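Local coordinates for DNA processing protein DprA (Streptococcus pneumoniae, PDB 3UQZ), which binds single-stranded DNA, shields it from nucleases and helps load RecA onto it during natural transformation, at residues G121-Q130 with I146-N157; I8-Q19 with Y89-Y97. One frame throughout, in Å; residues are numbered along the deposited sequence.

In the fold
The two contacts lie on opposite sides of the chain's centre. Their centres are about 32 Å apart and their nearest atoms about 14 Å apart, so they do not touch. Along the chain they follow in series. Contact 2 (8-19 with 89-97) joins the N-terminal sterile alpha motif (SAM) domain to the Rossmann-like domain, at the start of strand 94-99. Contact 1 (121-130 with 146-157) lies wholly within the Rossmann-like domain, where it pairs two helices of successive beta-alpha-beta crossovers. The large mixed sheet links the two places. Segment 121-130 of contact 1, on helix 119-130, also touches the second subunit, whereas no other chain of the assembly touches contact 2.

Contact 1: G121-Q130 with I146-N157; sequences GAKSVEKVIQ and IDTAAHMAALQN
Two neighbouring helices of the Rossmann-like fold pack together here, A122, V125 and I129 meeting A149, A150 and A153. These helices belong to successive beta-alpha-beta crossovers, from strand 108-113 to 137-140 and on to 161-164. Their axes run roughly parallel, cross at -35° and approach to 8.9 Å. Alanines line the facing side of 146-157 and let the helices come close; A153 CB also lies over E126 CA. A122 CB faces A149 CB at 4.0 Å. V125 splits its two methyls between A150 and I146. Its CG1 lies anti to the backbone N (chi1 171°) and rests on the backbone of A150, while CG2 meets I146 CD1 at 3.8 Å. The end of I146 also reaches the carbonyl of G121. I129 CG1 runs beside its own backbone N (chi1 -72°) and carries CD1 to 3.6 Å from A150 O, and CG2 packs on A153 CB at 3.8 Å.

Helix 146-157 rests on the sheet, where A150 and A154 touch I138 of strand 137-140. On 121-130, K123 and S124 pack on L252 of the second subunit, and K127 and V128 on its I251. This side of the helix thus lies at the subunit interface; dimerization is crucial for loading RecA, probably through this interface.

No direct hydrogen bond joins the helices; two waters bridge them where Q130 and Q156 are exposed. Water 1 donates to Q156 OE1 and, weakly, to E126 OE2, and accepts from Q130 NE2 at 3.0 Å. Water 2 donates to A153 O at 2.6 Å and takes a weak bond from Q130 NE2.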
loop_
_atom_site.group_PDB
_atom_site.type_symbol
_atom_site.label_atom_id
_atom_site.label_comp_id
_atom_site.label_asym_id
_atom_site.label_seq_id
_atom_site.Cartn_x
_atom_site.Cartn_y
_atom_site.Cartn_z
ATOM N N GLY A 121 12.038 10.224 -3.492
ATOM C CA GLY A 121 11.489 10.307 -2.143
ATOM C C GLY A 121 11.193 11.737 -1.727
ATOM O O GLY A 121 10.085 12.028 -1.259
ATOM N N ALA A 122 12.160 12.653 -1.959
ATOM C CA ALA A 122 12.010 14.081 -1.663
ATOM C C ALA A 122 10.908 14.730 -2.504
ATOM O O ALA A 122 10.170 15.566 -1.984
ATOM C CB ALA A 122 13.328 14.806 -1.874
ATOM N N LYS A 123 10.778 14.336 -3.792
ATOM C CA LYS A 123 9.748 14.890 -4.686
ATOM C C LYS A 123 8.343 14.401 -4.285
ATOM O O LYS A 123 7.367 15.136 -4.460
ATOM C CB LYS A 123 10.041 14.574 -6.168
ATOM C CG LYS A 123 11.291 15.229 -6.756
ATOM C CD LYS A 123 11.009 16.496 -7.551
ATOM C CE LYS A 123 12.245 17.356 -7.668
ATOM N NZ LYS A 123 11.909 18.737 -8.097
ATOM N N SER A 124 8.259 13.174 -3.716
ATOM C CA SER A 124 7.014 12.561 -3.235
ATOM C C SER A 124 6.468 13.368 -2.062
ATOM O O SER A 124 5.281 13.684 -2.041
ATOM C CB SER A 124 7.254 11.119 -2.792
ATOM O OG SER A 124 7.870 10.362 -3.818
ATOM N N VAL A 125 7.347 13.718 -1.104
ATOM C CA VAL A 125 7.025 14.506 0.094
ATOM C C VAL A 125 6.555 15.898 -0.326
ATOM O O VAL A 125 5.513 16.359 0.145
ATOM C CB VAL A 125 8.229 14.542 1.069
ATOM C CG1 VAL A 125 8.005 15.518 2.207
ATOM C CG2 VAL A 125 8.509 13.165 1.626
ATOM N N GLU A 126 7.300 16.536 -1.252
ATOM C CA GLU A 126 6.992 17.858 -1.801
ATOM C C GLU A 126 5.603 17.891 -2.452
ATOM O O GLU A 126 4.850 18.834 -2.213
ATOM C CB GLU A 126 8.089 18.301 -2.777
ATOM C CG GLU A 126 7.933 19.732 -3.262
ATOM C CD GLU A 126 8.865 20.186 -4.370
ATOM O OE1 GLU A 126 9.295 19.342 -5.192
ATOM O OE2 GLU A 126 9.138 21.406 -4.433
ATOM N N LYS A 127 5.263 16.847 -3.237
ATOM C CA LYS A 127 3.982 16.709 -3.930
ATOM C C LYS A 127 2.830 16.581 -2.918
ATOM O O LYS A 127 1.842 17.310 -3.043
ATOM C CB LYS A 127 4.019 15.514 -4.907
ATOM C CG LYS A 127 2.777 15.363 -5.786
ATOM C CD LYS A 127 2.854 14.104 -6.635
ATOM C CE LYS A 127 1.605 13.840 -7.444
ATOM N NZ LYS A 127 0.552 13.184 -6.628
ATOM N N VAL A 128 2.967 15.678 -1.918
ATOM C CA VAL A 128 1.975 15.477 -0.856
ATOM C C VAL A 128 1.760 16.784 -0.049
ATOM O O VAL A 128 0.611 17.169 0.169
ATOM C CB VAL A 128 2.289 14.247 0.045
ATOM C CG1 VAL A 128 1.290 14.118 1.205
ATOM C CG2 VAL A 128 2.317 12.963 -0.780
ATOM N N ILE A 129 2.849 17.482 0.339
ATOM C CA ILE A 129 2.762 18.738 1.092
ATOM C C ILE A 129 2.062 19.837 0.290
ATOM O O ILE A 129 1.203 20.526 0.840
ATOM C CB ILE A 129 4.123 19.162 1.705
ATOM C CG1 ILE A 129 4.482 18.228 2.884
ATOM C CG2 ILE A 129 4.135 20.657 2.143
ATOM C CD1 ILE A 129 5.876 18.304 3.322
ATOM N N GLN A 130 2.394 19.974 -1.012
ATOM C CA GLN A 130 1.771 20.962 -1.897
ATOM C C GLN A 130 0.251 20.769 -1.938
ATOM O O GLN A 130 -0.481 21.743 -1.804
ATOM C CB GLN A 130 2.385 20.900 -3.299
ATOM C CG GLN A 130 3.680 21.698 -3.433
ATOM C CD GLN A 130 4.565 21.280 -4.598
ATOM O OE1 GLN A 130 4.265 20.357 -5.371
ATOM N NE2 GLN A 130 5.700 21.953 -4.739
ATOM N N ILE A 146 14.438 13.403 4.119
ATOM C CA ILE A 146 12.983 13.617 4.167
ATOM C C ILE A 146 12.570 14.810 5.038
ATOM O O ILE A 146 11.748 15.616 4.597
ATOM C CB ILE A 146 12.201 12.311 4.510
ATOM C CG1 ILE A 146 12.454 11.173 3.471
ATOM C CG2 ILE A 146 10.689 12.559 4.744
ATOM C CD1 ILE A 146 11.891 11.377 2.026
ATOM N N ASP A 147 13.149 14.927 6.249
ATOM C CA ASP A 147 12.857 16.013 7.178
ATOM C C ASP A 147 13.138 17.372 6.531
ATOM O O ASP A 147 12.257 18.233 6.541
ATOM C CB ASP A 147 13.636 15.851 8.499
ATOM C CG ASP A 147 13.187 14.741 9.442
ATOM O OD1 ASP A 147 12.634 13.738 8.961
ATOM O OD2 ASP A 147 13.447 14.853 10.653
ATOM N N THR A 148 14.318 17.536 5.906
ATOM C CA THR A 148 14.703 18.781 5.224
ATOM C C THR A 148 13.752 19.117 4.070
ATOM O O THR A 148 13.347 20.275 3.926
ATOM C CB THR A 148 16.179 18.731 4.807
ATOM O OG1 THR A 148 16.963 18.472 5.973
ATOM C CG2 THR A 148 16.652 20.014 4.149
ATOM N N ALA A 149 13.378 18.103 3.279
ATOM C CA ALA A 149 12.466 18.255 2.148
ATOM C C ALA A 149 11.068 18.644 2.619
ATOM O O ALA A 149 10.380 19.394 1.933
ATOM C CB ALA A 149 12.412 16.968 1.347
ATOM N N ALA A 150 10.668 18.157 3.812
ATOM C CA ALA A 150 9.387 18.468 4.441
ATOM C C ALA A 150 9.313 19.961 4.827
ATOM O O ALA A 150 8.333 20.635 4.497
ATOM C CB ALA A 150 9.179 17.590 5.661
ATOM N N HIS A 151 10.377 20.471 5.484
ATOM C CA HIS A 151 10.503 21.853 5.934
ATOM C C HIS A 151 10.538 22.808 4.748
ATOM O O HIS A 151 9.757 23.748 4.714
ATOM C CB HIS A 151 11.764 22.024 6.797
ATOM C CG HIS A 151 11.664 21.419 8.167
ATOM N ND1 HIS A 151 12.608 20.529 8.632
ATOM C CD2 HIS A 151 10.758 21.639 9.147
ATOM C CE1 HIS A 151 12.243 20.232 9.865
ATOM N NE2 HIS A 151 11.131 20.867 10.213
HETATM N N MSE A 152 11.398 22.537 3.748
HETATM C CA MSE A 152 11.518 23.360 2.540
HETATM C C MSE A 152 10.238 23.435 1.703
HETATM O O MSE A 152 9.924 24.502 1.173
HETATM C CB MSE A 152 12.737 22.950 1.711
HETATM C CG MSE A 152 14.046 23.267 2.417
HETATM SE SE MSE A 152 15.592 22.595 1.508
HETATM C CE MSE A 152 15.436 23.754 0.053
ATOM N N ALA A 153 9.481 22.338 1.636
ATOM C CA ALA A 153 8.212 22.291 0.916
ATOM C C ALA A 153 7.141 23.165 1.590
ATOM O O ALA A 153 6.353 23.811 0.896
ATOM C CB ALA A 153 7.731 20.858 0.795
ATOM N N ALA A 154 7.134 23.201 2.934
ATOM C CA ALA A 154 6.226 24.025 3.729
ATOM C C ALA A 154 6.544 25.491 3.463
ATOM O O ALA A 154 5.641 26.266 3.147
ATOM C CB ALA A 154 6.390 23.709 5.212
ATOM N N LEU A 155 7.836 25.843 3.504
ATOM C CA LEU A 155 8.352 27.201 3.297
ATOM C C LEU A 155 8.052 27.745 1.910
ATOM O O LEU A 155 7.532 28.857 1.792
ATOM C CB LEU A 155 9.855 27.273 3.606
ATOM C CG LEU A 155 10.263 26.957 5.050
ATOM C CD1 LEU A 155 11.755 27.027 5.214
ATOM C CD2 LEU A 155 9.599 27.871 6.027
ATOM N N GLN A 156 8.313 26.935 0.878
ATOM C CA GLN A 156 8.045 27.297 -0.501
ATOM C C GLN A 156 6.571 27.532 -0.801
ATOM O O GLN A 156 6.249 28.446 -1.561
ATOM C CB GLN A 156 8.651 26.285 -1.466
ATOM C CG GLN A 156 9.637 26.967 -2.397
ATOM C CD GLN A 156 9.566 26.479 -3.826
ATOM O OE1 GLN A 156 9.618 25.275 -4.093
ATOM N NE2 GLN A 156 9.510 27.406 -4.788
ATOM N N ASN A 157 5.683 26.747 -0.199
ATOM C CA ASN A 157 4.253 26.896 -0.435
ATOM C C ASN A 157 3.660 28.145 0.235
ATOM O O ASN A 157 2.554 28.563 -0.109
ATOM C CB ASN A 157 3.505 25.616 -0.020
ATOM C CG ASN A 157 2.541 25.116 -1.071
ATOM O OD1 ASN A 157 2.899 24.924 -2.248
ATOM N ND2 ASN A 157 1.293 24.892 -0.666
HETATM O O HOH W 1 7.368 24.072 -3.488
HETATM O O HOH W 2 5.963 23.190 -1.548
#

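Contact 2: I8-Q19 with Y89-Y97; sequences IYKLKKSGLTNQ and YDAPVLLFY
N18 of the SAM domain meets D90, A91 and V93 of the Rossmann-like domain, on the loop leading into strand 94-99. The amide of N18 is used at both ends. OD1 accepts the backbone N-H of V93 at 2.8 Å, in the carbonyl plane on a lone pair and fairly straight (159°). ND2 donates to A91 O at 2.8 Å and to D90 OD1 at 3.0 Å. A91 O lies in the amide plane, yet ND2 sits above the carbonyl plane of A91; D90 OD1 is likewise met from above its carboxylate. Three bonds thus fix the turn of this amide. CG of N18 stands anti to the backbone N (chi1 -168°), which lays the amide against the loop backbone.

Q19 touches the loop directly, NE2 lying 3.4 Å from Y89 CE1, and is bonded to it through water. Water 4 accepts from Q19 NE2 and from D90 N, while water 3 donates to D90 OD2 at 2.9 Å and accepts a weak bond from Q19 N. D90 O is taken by R210.

Beyond these bonds the contact turns apolar. I8 CG2 meets V93 CG1 at 3.5 Å and also touches L94 CB. The Y9 hydroxyl is satisfied by E67. The ring of Y9 takes the edge of F96 on one face in a T-shaped pair, planes 83° apart, with F96 CZ 3.7 Å from Y9 CD1.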
loop_
_atom_site.group_PDB
_atom_site.type_symbol
_atom_site.label_atom_id
_atom_site.label_comp_id
_atom_site.label_asym_id
_atom_site.label_seq_id
_atom_site.Cartn_x
_atom_site.Cartn_y
_atom_site.Cartn_z
ATOM N N ILE A 8 12.001 23.110 37.694
ATOM C CA ILE A 8 11.860 21.928 36.835
ATOM C C ILE A 8 13.220 21.656 36.159
ATOM O O ILE A 8 13.732 20.538 36.250
ATOM C CB ILE A 8 10.692 22.088 35.816
ATOM C CG1 ILE A 8 9.311 22.010 36.529
ATOM C CG2 ILE A 8 10.792 21.043 34.725
ATOM C CD1 ILE A 8 8.089 22.511 35.719
ATOM N N TYR A 9 13.833 22.704 35.567
ATOM C CA TYR A 9 15.159 22.632 34.947
ATOM C C TYR A 9 16.210 22.219 35.973
ATOM O O TYR A 9 17.018 21.332 35.681
ATOM C CB TYR A 9 15.536 23.973 34.290
ATOM C CG TYR A 9 16.792 23.913 33.444
ATOM C CD1 TYR A 9 16.924 22.976 32.422
ATOM C CD2 TYR A 9 17.839 24.811 33.648
ATOM C CE1 TYR A 9 18.079 22.915 31.642
ATOM C CE2 TYR A 9 18.995 24.764 32.868
ATOM C CZ TYR A 9 19.108 23.813 31.866
ATOM O OH TYR A 9 20.238 23.756 31.091
ATOM N N LYS A 10 16.171 22.832 37.189
ATOM C CA LYS A 10 17.084 22.517 38.293
ATOM C C LYS A 10 16.970 21.037 38.734
ATOM O O LYS A 10 17.994 20.432 39.061
ATOM C CB LYS A 10 16.894 23.489 39.465
ATOM C CG LYS A 10 18.062 23.514 40.441
ATOM C CD LYS A 10 17.867 24.554 41.524
ATOM C CE LYS A 10 18.920 24.436 42.598
ATOM N NZ LYS A 10 18.640 25.346 43.728
ATOM N N LEU A 11 15.746 20.449 38.689
ATOM C CA LEU A 11 15.510 19.030 39.020
ATOM C C LEU A 11 16.129 18.102 37.967
ATOM O O LEU A 11 16.692 17.070 38.320
ATOM C CB LEU A 11 14.009 18.720 39.208
ATOM C CG LEU A 11 13.292 19.371 40.403
ATOM C CD1 LEU A 11 11.819 19.085 40.362
ATOM C CD2 LEU A 11 13.841 18.882 41.720
ATOM N N LYS A 12 16.048 18.485 36.678
ATOM C CA LYS A 12 16.653 17.754 35.558
ATOM C C LYS A 12 18.182 17.769 35.727
ATOM O O LYS A 12 18.827 16.736 35.559
ATOM C CB LYS A 12 16.263 18.390 34.207
ATOM C CG LYS A 12 15.089 17.699 33.526
ATOM C CD LYS A 12 14.721 18.288 32.176
ATOM C CE LYS A 12 13.983 17.259 31.352
ATOM N NZ LYS A 12 13.197 17.884 30.271
ATOM N N LYS A 13 18.742 18.927 36.129
ATOM C CA LYS A 13 20.171 19.129 36.386
ATOM C C LYS A 13 20.678 18.401 37.640
ATOM O O LYS A 13 21.881 18.173 37.766
ATOM C CB LYS A 13 20.493 20.630 36.465
ATOM C CG LYS A 13 20.480 21.310 35.108
ATOM C CD LYS A 13 21.863 21.300 34.477
ATOM C CE LYS A 13 21.792 21.474 32.992
ATOM N NZ LYS A 13 23.142 21.420 32.381
ATOM N N SER A 14 19.766 18.036 38.559
ATOM C CA SER A 14 20.102 17.332 39.794
ATOM C C SER A 14 20.087 15.819 39.583
ATOM O O SER A 14 20.469 15.072 40.484
ATOM C CB SER A 14 19.145 17.730 40.910
ATOM O OG SER A 14 19.116 19.135 41.099
ATOM N N GLY A 15 19.644 15.384 38.400
ATOM C CA GLY A 15 19.623 13.981 38.012
ATOM C C GLY A 15 18.267 13.327 37.869
ATOM O O GLY A 15 18.201 12.113 37.658
ATOM N N LEU A 16 17.177 14.101 37.967
ATOM C CA LEU A 16 15.831 13.545 37.837
ATOM C C LEU A 16 15.444 13.395 36.367
ATOM O O LEU A 16 15.676 14.312 35.570
ATOM C CB LEU A 16 14.816 14.411 38.606
ATOM C CG LEU A 16 14.284 13.870 39.956
ATOM C CD1 LEU A 16 15.376 13.204 40.790
ATOM C CD2 LEU A 16 13.577 14.968 40.750
ATOM N N THR A 17 14.888 12.223 36.001
ATOM C CA THR A 17 14.434 11.952 34.631
ATOM C C THR A 17 13.096 12.646 34.413
ATOM O O THR A 17 12.403 12.973 35.380
ATOM C CB THR A 17 14.286 10.445 34.350
ATOM O OG1 THR A 17 13.224 9.921 35.139
ATOM C CG2 THR A 17 15.561 9.669 34.568
ATOM N N ASN A 18 12.721 12.834 33.141
ATOM C CA ASN A 18 11.449 13.435 32.751
ATOM C C ASN A 18 10.267 12.698 33.386
ATOM O O ASN A 18 9.356 13.352 33.892
ATOM C CB ASN A 18 11.325 13.427 31.245
ATOM C CG ASN A 18 10.200 14.266 30.762
ATOM O OD1 ASN A 18 10.372 15.459 30.525
ATOM N ND2 ASN A 18 9.021 13.664 30.619
ATOM N N GLN A 19 10.288 11.342 33.370
ATOM C CA GLN A 19 9.230 10.545 34.000
ATOM C C GLN A 19 9.179 10.811 35.506
ATOM O O GLN A 19 8.082 10.956 36.052
ATOM C CB GLN A 19 9.401 9.043 33.729
ATOM C CG GLN A 19 8.375 8.459 32.760
ATOM C CD GLN A 19 6.927 8.719 33.124
ATOM O OE1 GLN A 19 6.530 8.744 34.299
ATOM N NE2 GLN A 19 6.097 8.895 32.108
ATOM N N TYR A 89 2.778 9.098 26.547
ATOM C CA TYR A 89 3.530 8.538 27.655
ATOM C C TYR A 89 4.881 9.282 27.660
ATOM O O TYR A 89 5.485 9.469 26.592
ATOM C CB TYR A 89 3.723 7.018 27.475
ATOM C CG TYR A 89 4.739 6.434 28.432
ATOM C CD1 TYR A 89 4.476 6.358 29.799
ATOM C CD2 TYR A 89 5.984 6.009 27.982
ATOM C CE1 TYR A 89 5.425 5.863 30.691
ATOM C CE2 TYR A 89 6.943 5.517 28.866
ATOM C CZ TYR A 89 6.657 5.442 30.219
ATOM O OH TYR A 89 7.590 4.948 31.098
ATOM N N ASP A 90 5.328 9.733 28.845
ATOM C CA ASP A 90 6.588 10.469 29.030
ATOM C C ASP A 90 6.593 11.821 28.288
ATOM O O ASP A 90 7.586 12.195 27.667
ATOM C CB ASP A 90 7.823 9.585 28.709
ATOM C CG ASP A 90 9.136 10.051 29.304
ATOM O OD1 ASP A 90 9.109 10.675 30.375
ATOM O OD2 ASP A 90 10.195 9.774 28.700
ATOM N N ALA A 91 5.470 12.560 28.372
ATOM C CA ALA A 91 5.324 13.876 27.754
ATOM C C ALA A 91 6.449 14.820 28.232
ATOM O O ALA A 91 6.774 14.797 29.420
ATOM C CB ALA A 91 3.970 14.461 28.103
ATOM N N PRO A 92 7.115 15.592 27.336
ATOM C CA PRO A 92 8.193 16.493 27.799
ATOM C C PRO A 92 7.696 17.420 28.890
ATOM O O PRO A 92 6.641 18.036 28.774
ATOM C CB PRO A 92 8.614 17.263 26.538
ATOM C CG PRO A 92 7.531 17.054 25.577
ATOM C CD PRO A 92 6.895 15.727 25.883
ATOM N N VAL A 93 8.412 17.427 29.996
ATOM C CA VAL A 93 8.059 18.215 31.169
ATOM C C VAL A 93 8.404 19.718 31.011
ATOM O O VAL A 93 7.677 20.574 31.517
ATOM C CB VAL A 93 8.619 17.518 32.426
ATOM C CG1 VAL A 93 9.882 18.173 32.971
ATOM C CG2 VAL A 93 7.551 17.339 33.475
ATOM N N LEU A 94 9.471 20.024 30.248
ATOM C CA LEU A 94 9.940 21.380 29.974
ATOM C C LEU A 94 10.518 21.435 28.552
ATOM O O LEU A 94 11.284 20.551 28.172
ATOM C CB LEU A 94 11.002 21.799 31.028
ATOM C CG LEU A 94 11.681 23.178 30.890
ATOM C CD1 LEU A 94 10.802 24.287 31.413
ATOM C CD2 LEU A 94 13.008 23.201 31.613
ATOM N N LEU A 95 10.134 22.465 27.777
ATOM C CA LEU A 95 10.602 22.693 26.403
ATOM C C LEU A 95 11.105 24.111 26.212
ATOM O O LEU A 95 10.389 25.070 26.510
ATOM C CB LEU A 95 9.509 22.404 25.333
ATOM C CG LEU A 95 9.136 20.939 25.056
ATOM C CD1 LEU A 95 7.820 20.843 24.321
ATOM C CD2 LEU A 95 10.221 20.226 24.280
ATOM N N PHE A 96 12.332 24.238 25.694
ATOM C CA PHE A 96 12.948 25.508 25.340
ATOM C C PHE A 96 12.596 25.759 23.891
ATOM O O PHE A 96 12.463 24.802 23.127
ATOM C CB PHE A 96 14.462 25.463 25.504
ATOM C CG PHE A 96 14.905 25.310 26.930
ATOM C CD1 PHE A 96 15.026 26.420 27.759
ATOM C CD2 PHE A 96 15.215 24.059 27.447
ATOM C CE1 PHE A 96 15.453 26.277 29.082
ATOM C CE2 PHE A 96 15.632 23.917 28.769
ATOM C CZ PHE A 96 15.760 25.028 29.574
ATOM N N TYR A 97 12.415 27.029 23.514
ATOM C CA TYR A 97 12.023 27.382 22.160
ATOM C C TYR A 97 12.713 28.624 21.628
ATOM O O TYR A 97 13.256 29.436 22.378
ATOM C CB TYR A 97 10.492 27.495 22.044
ATOM C CG TYR A 97 9.901 28.721 22.698
ATOM C CD1 TYR A 97 9.689 29.892 21.975
ATOM C CD2 TYR A 97 9.517 28.701 24.038
ATOM C CE1 TYR A 97 9.148 31.024 22.572
ATOM C CE2 TYR A 97 8.972 29.830 24.649
ATOM C CZ TYR A 97 8.789 30.988 23.912
ATOM O OH TYR A 97 8.226 32.091 24.506
HETATM O O HOH W 3 12.253 10.219 30.712
HETATM O O HOH W 4 3.644 9.213 31.244
#